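PDB 1SG1: tumor necrosis factor receptor superfamily member 16, which binds nerve growth factor with low affinity through its cysteine-rich extracellular repeats and probably relays neurotrophin signals. Local coordinates for residues Ser46-Ser50 / Ala51-Cys55; Gln148-Cys152 / Thr153-Asp157. One frame throughout, in Å; residues are numbered along the deposited sequence.

Interaction 1: residues Ser46-Ser50 / Ala51-Cys55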
loop_
_atom_site.group_PDB
_atom_site.type_symbol
_atom_site.label_atom_id
_atom_site.label_comp_id
_atom_site.label_asym_id
_atom_site.label_seq_id
_atom_site.Cartn_x
_atom_site.Cartn_y
_atom_site.Cartn_z
ATOM N N SER C 46 14.608 -16.647 4.522
ATOM C CA SER C 46 14.508 -18.074 4.299
ATOM C C SER C 46 13.036 -18.385 4.344
ATOM O O SER C 46 12.458 -18.457 5.416
ATOM C CB SER C 46 15.220 -18.873 5.395
ATOM O OG SER C 46 15.055 -20.279 5.197
ATOM N N ASP C 47 12.428 -18.561 3.179
ATOM C CA ASP C 47 11.004 -18.879 3.097
ATOM C C ASP C 47 10.779 -20.373 2.964
ATOM O O ASP C 47 9.678 -20.791 2.615
ATOM C CB ASP C 47 10.382 -18.205 1.881
ATOM C CG ASP C 47 10.999 -18.678 0.575
ATOM O OD1 ASP C 47 10.440 -18.371 -0.499
ATOM O OD2 ASP C 47 12.039 -19.355 0.625
ATOM N N VAL C 48 11.814 -21.167 3.241
ATOM C CA VAL C 48 11.748 -22.623 3.123
ATOM C C VAL C 48 12.285 -23.402 4.345
ATOM O O VAL C 48 13.334 -23.074 4.895
ATOM C CB VAL C 48 12.521 -23.075 1.859
ATOM C CG1 VAL C 48 14.013 -22.823 2.041
ATOM C CG2 VAL C 48 12.250 -24.542 1.574
ATOM N N VAL C 49 11.544 -24.413 4.784
ATOM C CA VAL C 49 11.981 -25.239 5.906
ATOM C C VAL C 49 12.808 -26.320 5.241
ATOM O O VAL C 49 12.297 -27.351 4.829
ATOM C CB VAL C 49 10.798 -25.871 6.678
ATOM C CG1 VAL C 49 10.068 -24.803 7.467
ATOM C CG2 VAL C 49 9.831 -26.538 5.717
ATOM N N SER C 50 14.101 -26.043 5.134
ATOM C CA SER C 50 15.054 -26.901 4.472
ATOM C C SER C 50 16.309 -27.131 5.313
ATOM O O SER C 50 16.726 -26.263 6.080
ATOM C CB SER C 50 15.415 -26.241 3.142
ATOM O OG SER C 50 16.419 -26.939 2.454
ATOM N N ALA C 51 16.903 -28.315 5.159
ATOM C CA ALA C 51 18.118 -28.677 5.872
ATOM C C ALA C 51 19.280 -28.657 4.893
ATOM O O ALA C 51 20.257 -29.376 5.065
ATOM C CB ALA C 51 17.980 -30.058 6.484
ATOM N N THR C 52 19.171 -27.821 3.869
ATOM C CA THR C 52 20.213 -27.709 2.859
ATOM C C THR C 52 20.283 -26.289 2.286
ATOM O O THR C 52 21.211 -25.950 1.538
ATOM C CB THR C 52 19.956 -28.700 1.708
ATOM O OG1 THR C 52 20.789 -28.369 0.589
ATOM C CG2 THR C 52 18.497 -28.661 1.292
ATOM N N GLU C 53 19.306 -25.463 2.653
ATOM C CA GLU C 53 19.238 -24.090 2.166
ATOM C C GLU C 53 19.629 -23.021 3.177
ATOM O O GLU C 53 19.070 -22.951 4.268
ATOM C CB GLU C 53 17.832 -23.812 1.649
ATOM C CG GLU C 53 17.512 -24.615 0.425
ATOM C CD GLU C 53 18.400 -24.230 -0.732
ATOM O OE1 GLU C 53 18.174 -23.139 -1.303
ATOM O OE2 GLU C 53 19.328 -25.003 -1.061
ATOM N N PRO C 54 20.594 -22.159 2.807
ATOM C CA PRO C 54 21.111 -21.062 3.633
ATOM C C PRO C 54 20.238 -19.824 3.442
ATOM O O PRO C 54 19.395 -19.807 2.556
ATOM C CB PRO C 54 22.492 -20.847 3.052
ATOM C CG PRO C 54 22.198 -20.972 1.573
ATOM C CD PRO C 54 21.302 -22.203 1.512
ATOM N N CYS C 55 20.438 -18.790 4.251
ATOM C CA CYS C 55 19.641 -17.583 4.068
ATOM C C CYS C 55 20.080 -16.954 2.770
ATOM O O CYS C 55 21.253 -16.641 2.592
ATOM C CB CYS C 55 19.840 -16.568 5.196
ATOM S SG CYS C 55 19.224 -17.071 6.832
HETATM O O HOH W 1 16.877 -20.373 2.836
#
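Past Ser-50 the backbone bends through Ala-51 and Thr-52, bringing the N-H groups of Thr-52 and Glu-53 round to face the Ser-50 side chain. The hydroxyl is the acceptor for both: Thr-52 N reaches Ser-50 OG at 3.2 Å with the bond bent to 142°, while the bond from Glu-53 N to the same oxygen is weak. An alanine in place of Ser-50 has no hydroxyl, and the two N-H groups, left without that acceptor, would probably hold the bend less firmly. OG lies trans to the serine N (chi1 175°), beside its own carbonyl carbon, which directs it forward into the bend. Glu-53 folds its aliphatic part over this group, with Glu-53 CG 3.3 Å from Ser-50 OG, before its carboxylate leads away. On the flank Val-48 lends one branch, CG1, which meets Glu-53 CB at 4.0 Å. Farther back, a water donates to Ser-46 OG (3.0 Å) and to Pro-54 O (2.6 Å), joining the ends of the loop; Ser-46 OG is also hydrogen-bonded to Glu-23 O. The Thr-52 N bond to Ser-50 OG makes this an ST turn, set in the loop that the Cys-39–Cys-55 disulfide closes in a TNF-receptor cysteine-rich repeat.

Interaction 2: residues Gln148-Cys152 / Thr153-Asp157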
loop_
_atom_site.group_PDB
_atom_site.type_symbol
_atom_site.label_atom_id
_atom_site.label_comp_id
_atom_site.label_asym_id
_atom_site.label_seq_id
_atom_site.Cartn_x
_atom_site.Cartn_y
_atom_site.Cartn_z
ATOM N N GLN C 148 -21.480 32.151 -24.435
ATOM C CA GLN C 148 -20.565 31.042 -24.698
ATOM C C GLN C 148 -19.369 31.632 -25.408
ATOM O O GLN C 148 -19.367 31.719 -26.628
ATOM C CB GLN C 148 -21.228 29.999 -25.596
ATOM C CG GLN C 148 -20.431 28.696 -25.761
ATOM C CD GLN C 148 -21.308 27.502 -26.086
ATOM O OE1 GLN C 148 -21.091 26.409 -25.585
ATOM N NE2 GLN C 148 -22.298 27.708 -26.927
ATOM N N LEU C 149 -18.375 32.056 -24.631
ATOM C CA LEU C 149 -17.166 32.673 -25.144
ATOM C C LEU C 149 -16.369 31.721 -26.007
ATOM O O LEU C 149 -15.794 32.102 -27.014
ATOM C CB LEU C 149 -16.300 33.144 -23.974
ATOM C CG LEU C 149 -16.759 34.390 -23.224
ATOM C CD1 LEU C 149 -16.241 34.370 -21.793
ATOM C CD2 LEU C 149 -16.279 35.613 -23.975
ATOM N N ARG C 150 -16.333 30.471 -25.575
ATOM C CA ARG C 150 -15.631 29.411 -26.278
ATOM C C ARG C 150 -16.471 28.144 -26.119
ATOM O O ARG C 150 -16.983 27.876 -25.042
ATOM C CB ARG C 150 -14.236 29.228 -25.673
ATOM C CG ARG C 150 -13.449 28.073 -26.259
ATOM C CD ARG C 150 -11.987 28.083 -25.804
ATOM N NE ARG C 150 -11.204 27.093 -26.545
ATOM C CZ ARG C 150 -9.900 27.195 -26.786
ATOM N NH1 ARG C 150 -9.222 28.250 -26.343
ATOM N NH2 ARG C 150 -9.275 26.242 -27.473
ATOM N N GLU C 151 -16.634 27.385 -27.197
ATOM C CA GLU C 151 -17.416 26.152 -27.151
ATOM C C GLU C 151 -16.551 24.976 -26.764
ATOM O O GLU C 151 -15.340 25.030 -26.872
ATOM C CB GLU C 151 -18.062 25.876 -28.502
ATOM C CG GLU C 151 -17.078 25.882 -29.646
ATOM C CD GLU C 151 -17.742 26.120 -30.983
ATOM O OE1 GLU C 151 -18.476 25.219 -31.457
ATOM O OE2 GLU C 151 -17.530 27.217 -31.551
ATOM N N CYS C 152 -17.189 23.913 -26.301
ATOM C CA CYS C 152 -16.493 22.711 -25.893
ATOM C C CYS C 152 -16.042 21.896 -27.097
ATOM O O CYS C 152 -16.856 21.573 -27.961
ATOM C CB CYS C 152 -17.410 21.837 -25.037
ATOM S SG CYS C 152 -16.560 20.655 -23.943
ATOM N N THR C 153 -14.742 21.600 -27.151
ATOM C CA THR C 153 -14.168 20.745 -28.185
ATOM C C THR C 153 -13.535 19.601 -27.423
ATOM O O THR C 153 -13.453 19.639 -26.197
ATOM C CB THR C 153 -13.077 21.422 -28.996
ATOM O OG1 THR C 153 -12.077 21.950 -28.115
ATOM C CG2 THR C 153 -13.677 22.522 -29.849
ATOM N N PRO C 154 -13.095 18.555 -28.128
ATOM C CA PRO C 154 -12.491 17.480 -27.346
ATOM C C PRO C 154 -11.245 17.872 -26.539
ATOM O O PRO C 154 -10.818 17.123 -25.682
ATOM C CB PRO C 154 -12.219 16.401 -28.398
ATOM C CG PRO C 154 -12.079 17.173 -29.670
ATOM C CD PRO C 154 -13.169 18.201 -29.554
ATOM N N TRP C 155 -10.679 19.052 -26.780
ATOM C CA TRP C 155 -9.475 19.466 -26.055
ATOM C C TRP C 155 -9.602 20.668 -25.121
ATOM O O TRP C 155 -8.685 20.979 -24.375
ATOM C CB TRP C 155 -8.312 19.684 -27.035
ATOM C CG TRP C 155 -8.555 20.722 -28.050
ATOM C CD1 TRP C 155 -8.239 22.042 -27.968
ATOM C CD2 TRP C 155 -9.236 20.545 -29.289
ATOM N NE1 TRP C 155 -8.686 22.707 -29.087
ATOM C CE2 TRP C 155 -9.302 21.808 -29.913
ATOM C CE3 TRP C 155 -9.800 19.440 -29.933
ATOM C CZ2 TRP C 155 -9.913 21.995 -31.149
ATOM C CZ3 TRP C 155 -10.409 19.629 -31.167
ATOM C CH2 TRP C 155 -10.459 20.895 -31.763
ATOM N N ALA C 156 -10.725 21.357 -25.154
ATOM C CA ALA C 156 -10.910 22.467 -24.232
ATOM C C ALA C 156 -12.368 22.574 -23.841
ATOM O O ALA C 156 -13.256 22.471 -24.676
ATOM C CB ALA C 156 -10.424 23.764 -24.837
ATOM N N ASP C 157 -12.610 22.754 -22.552
ATOM C CA ASP C 157 -13.971 22.880 -22.030
ATOM C C ASP C 157 -14.581 24.223 -22.434
ATOM O O ASP C 157 -13.869 25.162 -22.780
ATOM C CB ASP C 157 -13.950 22.751 -20.505
ATOM C CG ASP C 157 -15.312 22.948 -19.875
ATOM O OD1 ASP C 157 -16.325 22.461 -20.420
ATOM O OD2 ASP C 157 -15.363 23.582 -18.816
#
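Arg-150 lies against Ala-156 and the indole nitrogen of Trp-155, beside a type I beta turn with Pro-154 and Trp-155 at its corners, in a cysteine-rich repeat of the TNF-receptor family. From CB the arginine sets off trans to its own N (chi1 176°) and stays extended through CG and CD as far as NE, the first atom in contact, 3.8 Å from Ala-156 CB. CZ passes the same methyl at 4.0 Å. At the tip, NH2 keeps touch with Ala-156 CB and also comes within 3.9 Å of Trp-155 NE1. That indole nitrogen sits at the guanidinium's edge, in its plane, and the two flat groups stand 82° apart; since both nitrogens are donors, this is packing without a bond.

The turn's own bond, from Ala-156 N to Thr-153 O, is weak; Thr-153 N to Ala-156 O, at 3.0 Å, pairs the two ends in the other direction. Thr-153 OG1 accepts weak bonds from the N-H groups of Trp-155 and Ala-156 and rests 3.3 Å above the centre of the indole. Behind the turn, Cys-152 SG forms the disulfide with Cys-139, and Asp-157 OD1, 4.0 Å from that sulfur, accepts a hydrogen bond from Thr-140 N. Ala-156 O has a further neighbour: Cys-152 CA, 3.5 Å away, directs its C-H at this oxygen with an angle of 147° at the hydrogen.

Read from the N terminus, the chain illustrates how a protein with no helix and short strands is shaped by local turns and disulfides. Interaction 1 comes first, at the end of the loop closed by the Cys-39–Cys-55 disulfide; its backbone bonds to Cys-19 and Glu-73 tie that loop to segments on both sides of it in sequence. Interaction 2, after strand 137-138, follows a similar plan with Cys-139–Cys-152, its turn beginning just after Cys-152, and backbone bonds link it to Ser-127 and Glu-159. The two lie in series, neither nested nor crossed, in different cysteine-rich repeats. With centres 64 Å apart, they do not touch, and each shapes its own part of an elongated receptor.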